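Local coordinates for methionine gamma-lyase (Trichomonas vaginalis, PDB 1PFF), which is a pyridoxal-phosphate-dependent enzyme of the Cys/Met metabolism family, built on the alpha/beta fold of the aminotransferase-like clan, at residues I41-L46 against F67-V72; R85-E90 against K113-I118. All coordinates share one frame; numbering follows the deposited sequence.

Interaction 1. Residues I41-L46 against F67-V72; sequences ISDDCL and FIDMAV
Asp43 OD2 is held by two partners: the backbone N of Met70 donates to it at 2.8 Å, nearly along its C-O axis and almost straight (169° at the hydrogen), and Lys98 forms a salt bridge with the same oxygen. With CG turned opposite the backbone N (chi1 -174°), the carboxylate of Asp43 swings over to the other segment. Its OD1 takes the N-H of Cys45 from well above the carboxylate plane and so closes an Asx turn. Asp69 OD1 closes a second Asx turn with Ala71 N, met less steeply, and both strand ends are thus finished by an aspartate. Asp69 OD1 lies 4.3 Å from Asp43 OD2, a juxtaposition of like charges probably eased by Lys98, which bridges to Asp43, Asp44 and Asp69 alike.

Behind these turns lie the parallel strands 39-43 and 64-68, the two strands of a beta-alpha-beta unit at the margin of the seven-stranded sheet. Ile68 N donates to Ser42 O at 2.9 Å, while the return bond from Asp44 N to Ile68 O is bent and weak.

Met70 reaches back along Asp43 as an extended chain, its methyl end CE settling 3.5 Å from Ser42 C and 3.6 Å from Ile41 CG2. That same CG2 branch meets the end of Ile68, CD1, at 3.6 Å, the two isoleucines crossing at a slant. The Phe67 ring lies on the other face of the sheet beside Ser42. Asp43 O lies in the plane of this ring at its edge, and also takes the Ser42 hydroxyl proton on a lone pair. Leu46 CD1 comes to the ring edge too, 3.9 Å from CE2, its side chain set roughly at right angles to that of Phe67. Beyond, His51 stacks on the ring and Phe54 of helix 48-60 packs against it.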
loop_
_atom_site.group_PDB
_atom_site.type_symbol
_atom_site.label_atom_id
_atom_site.label_comp_id
_atom_site.label_asym_id
_atom_site.label_seq_id
_atom_site.Cartn_x
_atom_site.Cartn_y
_atom_site.Cartn_z
ATOM N N ILE A 41 -33.445 -4.220 -22.202
ATOM C CA ILE A 41 -34.150 -2.947 -22.104
ATOM C C ILE A 41 -33.398 -2.101 -21.104
ATOM O O ILE A 41 -33.153 -2.544 -19.979
ATOM C CB ILE A 41 -35.606 -3.140 -21.634
ATOM C CG1 ILE A 41 -36.341 -4.117 -22.555
ATOM C CG2 ILE A 41 -36.329 -1.778 -21.571
ATOM C CD1 ILE A 41 -37.595 -4.699 -21.959
ATOM N N SER A 42 -33.036 -0.893 -21.513
ATOM C CA SER A 42 -32.331 0.039 -20.643
ATOM C C SER A 42 -33.102 1.345 -20.560
ATOM O O SER A 42 -33.822 1.717 -21.491
ATOM C CB SER A 42 -30.924 0.310 -21.180
ATOM O OG SER A 42 -30.257 1.300 -20.400
ATOM N N ASP A 43 -32.966 2.028 -19.427
ATOM C CA ASP A 43 -33.457 3.386 -19.318
ATOM C C ASP A 43 -32.645 4.296 -20.245
ATOM O O ASP A 43 -31.495 4.000 -20.577
ATOM C CB ASP A 43 -33.399 3.888 -17.876
ATOM C CG ASP A 43 -34.041 5.255 -17.714
ATOM O OD1 ASP A 43 -33.329 6.188 -17.285
ATOM O OD2 ASP A 43 -35.239 5.490 -18.003
ATOM N N ASP A 44 -33.254 5.397 -20.665
ATOM C CA ASP A 44 -32.606 6.306 -21.599
ATOM C C ASP A 44 -31.807 7.417 -20.909
ATOM O O ASP A 44 -31.293 8.306 -21.576
ATOM C CB ASP A 44 -33.641 6.889 -22.570
ATOM C CG ASP A 44 -34.631 7.813 -21.889
ATOM O OD1 ASP A 44 -34.595 7.939 -20.645
ATOM O OD2 ASP A 44 -35.490 8.455 -22.517
ATOM N N CYS A 45 -31.727 7.374 -19.578
ATOM C CA CYS A 45 -30.911 8.318 -18.812
ATOM C C CYS A 45 -29.716 7.591 -18.206
ATOM O O CYS A 45 -29.776 7.116 -17.064
ATOM C CB CYS A 45 -31.725 8.971 -17.692
ATOM S SG CYS A 45 -33.105 10.007 -18.211
ATOM N N LEU A 46 -28.628 7.508 -18.963
ATOM C CA LEU A 46 -27.462 6.748 -18.517
ATOM C C LEU A 46 -26.197 7.592 -18.364
ATOM O O LEU A 46 -25.986 8.572 -19.085
ATOM C CB LEU A 46 -27.190 5.565 -19.449
ATOM C CG LEU A 46 -28.248 4.462 -19.584
ATOM C CD1 LEU A 46 -27.703 3.361 -20.475
ATOM C CD2 LEU A 46 -28.708 3.901 -18.230
ATOM N N PHE A 67 -33.560 1.582 -25.751
ATOM C CA PHE A 67 -33.461 2.618 -24.710
ATOM C C PHE A 67 -34.819 3.287 -24.551
ATOM O O PHE A 67 -35.370 3.827 -25.516
ATOM C CB PHE A 67 -32.414 3.682 -25.055
ATOM C CG PHE A 67 -31.017 3.155 -25.157
ATOM C CD1 PHE A 67 -30.469 2.851 -26.406
ATOM C CD2 PHE A 67 -30.245 2.954 -24.010
ATOM C CE1 PHE A 67 -29.161 2.359 -26.511
ATOM C CE2 PHE A 67 -28.930 2.463 -24.107
ATOM C CZ PHE A 67 -28.394 2.171 -25.366
ATOM N N ILE A 68 -35.370 3.237 -23.342
ATOM C CA ILE A 68 -36.721 3.752 -23.104
ATOM C C ILE A 68 -36.769 4.634 -21.853
ATOM O O ILE A 68 -35.907 4.533 -20.970
ATOM C CB ILE A 68 -37.733 2.581 -22.970
ATOM C CG1 ILE A 68 -37.540 1.853 -21.624
ATOM C CG2 ILE A 68 -37.598 1.594 -24.161
ATOM C CD1 ILE A 68 -38.688 0.934 -21.246
ATOM N N ASP A 69 -37.782 5.487 -21.771
ATOM C CA ASP A 69 -37.969 6.287 -20.563
ATOM C C ASP A 69 -38.706 5.451 -19.527
ATOM O O ASP A 69 -39.922 5.260 -19.614
ATOM C CB ASP A 69 -38.720 7.576 -20.892
ATOM C CG ASP A 69 -38.905 8.483 -19.688
ATOM O OD1 ASP A 69 -38.570 8.090 -18.542
ATOM O OD2 ASP A 69 -39.403 9.623 -19.804
ATOM N N MET A 70 -37.971 4.944 -18.543
ATOM C CA MET A 70 -38.564 4.033 -17.564
ATOM C C MET A 70 -39.372 4.720 -16.449
ATOM O O MET A 70 -39.908 4.046 -15.558
ATOM C CB MET A 70 -37.497 3.111 -16.972
ATOM C CG MET A 70 -36.994 2.061 -17.951
ATOM S SD MET A 70 -35.899 0.916 -17.104
ATOM C CE MET A 70 -35.436 -0.139 -18.456
ATOM N N ALA A 71 -39.463 6.048 -16.498
ATOM C CA ALA A 71 -40.342 6.787 -15.589
ATOM C C ALA A 71 -41.771 6.878 -16.150
ATOM O O ALA A 71 -42.685 7.309 -15.457
ATOM C CB ALA A 71 -39.773 8.183 -15.295
ATOM N N VAL A 72 -41.960 6.462 -17.402
ATOM C CA VAL A 72 -43.296 6.419 -18.000
ATOM C C VAL A 72 -43.970 5.109 -17.566
ATOM O O VAL A 72 -43.443 4.034 -17.837
ATOM C CB VAL A 72 -43.245 6.520 -19.552
ATOM C CG1 VAL A 72 -44.656 6.455 -20.167
ATOM C CG2 VAL A 72 -42.538 7.810 -19.987
#

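Interaction 2. Residues R85-E90 against K113-I118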
loop_
_atom_site.group_PDB
_atom_site.type_symbol
_atom_site.label_atom_id
_atom_site.label_comp_id
_atom_site.label_asym_id
_atom_site.label_seq_id
_atom_site.Cartn_x
_atom_site.Cartn_y
_atom_site.Cartn_z
ATOM N N ARG A 85 -33.893 -10.499 -21.742
ATOM C CA ARG A 85 -33.177 -11.152 -20.648
ATOM C C ARG A 85 -32.876 -10.222 -19.482
ATOM O O ARG A 85 -32.715 -10.687 -18.356
ATOM C CB ARG A 85 -31.869 -11.786 -21.128
ATOM C CG ARG A 85 -32.047 -12.776 -22.251
ATOM C CD ARG A 85 -32.655 -14.105 -21.886
ATOM N NE ARG A 85 -32.909 -14.855 -23.122
ATOM C CZ ARG A 85 -33.844 -15.781 -23.293
ATOM N NH1 ARG A 85 -34.652 -16.124 -22.301
ATOM N NH2 ARG A 85 -33.958 -16.382 -24.478
ATOM N N ILE A 86 -32.790 -8.924 -19.757
ATOM C CA ILE A 86 -32.357 -7.950 -18.756
ATOM C C ILE A 86 -33.128 -6.642 -18.873
ATOM O O ILE A 86 -33.334 -6.131 -19.981
ATOM C CB ILE A 86 -30.824 -7.651 -18.878
ATOM C CG1 ILE A 86 -29.984 -8.877 -18.465
ATOM C CG2 ILE A 86 -30.458 -6.428 -18.022
ATOM C CD1 ILE A 86 -28.462 -8.734 -18.713
ATOM N N VAL A 87 -33.519 -6.111 -17.716
ATOM C CA VAL A 87 -34.025 -4.740 -17.579
ATOM C C VAL A 87 -33.021 -3.976 -16.711
ATOM O O VAL A 87 -32.729 -4.394 -15.587
ATOM C CB VAL A 87 -35.435 -4.734 -16.932
ATOM C CG1 VAL A 87 -35.877 -3.314 -16.521
ATOM C CG2 VAL A 87 -36.464 -5.365 -17.888
ATOM N N TYR A 88 -32.471 -2.884 -17.240
ATOM C CA TYR A 88 -31.399 -2.141 -16.564
ATOM C C TYR A 88 -31.719 -0.654 -16.397
ATOM O O TYR A 88 -32.165 -0.006 -17.343
ATOM C CB TYR A 88 -30.072 -2.284 -17.336
ATOM C CG TYR A 88 -28.909 -1.576 -16.655
ATOM C CD1 TYR A 88 -28.711 -0.199 -16.811
ATOM C CD2 TYR A 88 -28.020 -2.282 -15.842
ATOM C CE1 TYR A 88 -27.662 0.451 -16.179
ATOM C CE2 TYR A 88 -26.961 -1.637 -15.206
ATOM C CZ TYR A 88 -26.798 -0.272 -15.375
ATOM O OH TYR A 88 -25.759 0.376 -14.757
ATOM N N PHE A 89 -31.477 -0.117 -15.196
ATOM C CA PHE A 89 -31.578 1.325 -14.958
ATOM C C PHE A 89 -30.800 1.802 -13.719
ATOM O O PHE A 89 -30.364 0.999 -12.885
ATOM C CB PHE A 89 -33.052 1.780 -14.862
ATOM C CG PHE A 89 -33.839 1.136 -13.733
ATOM C CD1 PHE A 89 -34.043 1.813 -12.538
ATOM C CD2 PHE A 89 -34.411 -0.137 -13.888
ATOM C CE1 PHE A 89 -34.779 1.235 -11.494
ATOM C CE2 PHE A 89 -35.143 -0.723 -12.861
ATOM C CZ PHE A 89 -35.331 -0.033 -11.656
ATOM N N GLU A 90 -30.633 3.114 -13.631
ATOM C CA GLU A 90 -30.110 3.775 -12.447
ATOM C C GLU A 90 -31.193 4.686 -11.909
ATOM O O GLU A 90 -31.953 5.274 -12.686
ATOM C CB GLU A 90 -28.897 4.640 -12.793
ATOM C CG GLU A 90 -28.145 4.230 -14.045
ATOM C CD GLU A 90 -27.148 5.286 -14.512
ATOM O OE1 GLU A 90 -27.021 6.350 -13.845
ATOM O OE2 GLU A 90 -26.487 5.047 -15.546
ATOM N N LYS A 113 -41.351 -14.265 -17.349
ATOM C CA LYS A 113 -40.448 -15.016 -16.497
ATOM C C LYS A 113 -38.997 -14.785 -16.880
ATOM O O LYS A 113 -38.684 -14.468 -18.032
ATOM C CB LYS A 113 -40.743 -16.511 -16.608
ATOM C CG LYS A 113 -41.979 -16.975 -15.869
ATOM C CD LYS A 113 -42.128 -18.471 -16.045
ATOM C CE LYS A 113 -42.694 -19.120 -14.795
ATOM N NZ LYS A 113 -43.064 -20.532 -15.064
ATOM N N ASP A 114 -38.122 -14.994 -15.903
ATOM C CA ASP A 114 -36.676 -15.076 -16.116
ATOM C C ASP A 114 -36.040 -13.829 -16.710
ATOM O O ASP A 114 -35.172 -13.901 -17.587
ATOM C CB ASP A 114 -36.335 -16.299 -16.961
ATOM C CG ASP A 114 -36.891 -17.579 -16.374
ATOM O OD1 ASP A 114 -36.905 -17.718 -15.124
ATOM O OD2 ASP A 114 -37.355 -18.490 -17.085
ATOM N N ILE A 115 -36.478 -12.677 -16.235
ATOM C CA ILE A 115 -35.799 -11.451 -16.583
ATOM C C ILE A 115 -34.975 -11.030 -15.367
ATOM O O ILE A 115 -35.454 -11.110 -14.231
ATOM C CB ILE A 115 -36.835 -10.381 -17.033
ATOM C CG1 ILE A 115 -37.503 -10.842 -18.337
ATOM C CG2 ILE A 115 -36.170 -9.011 -17.211
ATOM C CD1 ILE A 115 -38.603 -9.970 -18.820
ATOM N N LEU A 116 -33.721 -10.650 -15.600
ATOM C CA LEU A 116 -32.891 -10.079 -14.552
ATOM C C LEU A 116 -33.054 -8.566 -14.552
ATOM O O LEU A 116 -32.772 -7.885 -15.555
ATOM C CB LEU A 116 -31.412 -10.454 -14.738
ATOM C CG LEU A 116 -31.053 -11.920 -14.484
ATOM C CD1 LEU A 116 -29.712 -12.248 -15.120
ATOM C CD2 LEU A 116 -31.044 -12.259 -12.990
ATOM N N VAL A 117 -33.532 -8.056 -13.429
ATOM C CA VAL A 117 -33.624 -6.622 -13.220
ATOM C C VAL A 117 -32.347 -6.206 -12.519
ATOM O O VAL A 117 -32.013 -6.738 -11.453
ATOM C CB VAL A 117 -34.845 -6.233 -12.376
ATOM C CG1 VAL A 117 -34.960 -4.696 -12.250
ATOM C CG2 VAL A 117 -36.130 -6.840 -12.979
ATOM N N ILE A 118 -31.638 -5.261 -13.127
ATOM C CA ILE A 118 -30.342 -4.801 -12.629
ATOM C C ILE A 118 -30.400 -3.295 -12.404
ATOM O O ILE A 118 -30.792 -2.544 -13.298
ATOM C CB ILE A 118 -29.206 -5.159 -13.639
ATOM C CG1 ILE A 118 -29.179 -6.673 -13.934
ATOM C CG2 ILE A 118 -27.841 -4.714 -13.108
ATOM C CD1 ILE A 118 -28.212 -7.063 -15.043
HETATM O O HOH W 1 -32.370 -13.533 -17.826
HETATM O O HOH W 2 -34.595 -15.531 -19.751
#
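Ile118 spreads its two branches between Ile86 and Tyr88, which stand on the same face of the sheet one strand away. Its CG1 lies beside the backbone N (chi1 -56°), which puts CG2 anti to that nitrogen, and CG2 approaches the Tyr88 ring obliquely, 3.7 Å from CD2 and almost as near to CE2. The longer branch points the other way, so that CD1 lies 3.8 Å from Ile86 CG2. Ile118 thus wedges between two side chains of the opposing strand, and no other residue in this contact has more of its surface buried by the partner segment. Leu116, on that face as well, meets Ile86 more loosely through CB.

The reverse face is lined by Val87, Ile115, Val117 and the end of the Phe89 ring. Val87 CG2 meets Ile115 CG2 at 3.7 Å, branch against branch on a slant. Phe89 takes the rotamer that puts CG between the backbone N and carbonyl carbon (chi1 61°), which brings the end of its ring to Val117: CE2 lies 4.0 Å from CG1, again at an angle.

The frame holding these side chains is a regular parallel pairing. Leu116 N donates to Arg85 O, Val87 N to Leu116 O, Ile118 N to Val87 O at 2.8 Å, and Phe89 N to Ile118 O at a longer 3.2 Å. Just before strand 116-120 begins, water adds to the pairing: one molecule donates to both Arg85 O and Asp114 O, and a second joins Asp114 O to Arg85 NH1, reached in the plane of the guanidinium at its edge.

These strands, 84-90 and 116-120, are consecutive in a beta-alpha-beta unit whose helix 102-109 lies over Val87, Phe89 and Val117, whereas helix 22-33 packs on Tyr88 and Leu116 across the sheet, and strand 39-43 pairs with the far side of strand 84-90.

Read from the N terminus, the chain runs through strand 39-43, helix 48-60 and strand 64-68, where interaction 1 closes the first loop. It then passes helix 75-78 and enters strand 84-90, crosses by helix 102-109 and returns in strand 116-120, closing the second loop as interaction 2. The loops follow in series, neither enclosing nor crossing the other. They are joined edge to edge within the sheet: strand 84-90 lies against strand 39-43, Ile41 probably hydrogen-bonding to Ile86 and Tyr88. From this shared pair the sheet extends outward to 64-68 in one direction and to 116-120 in the other, while the connecting helices cover opposite faces.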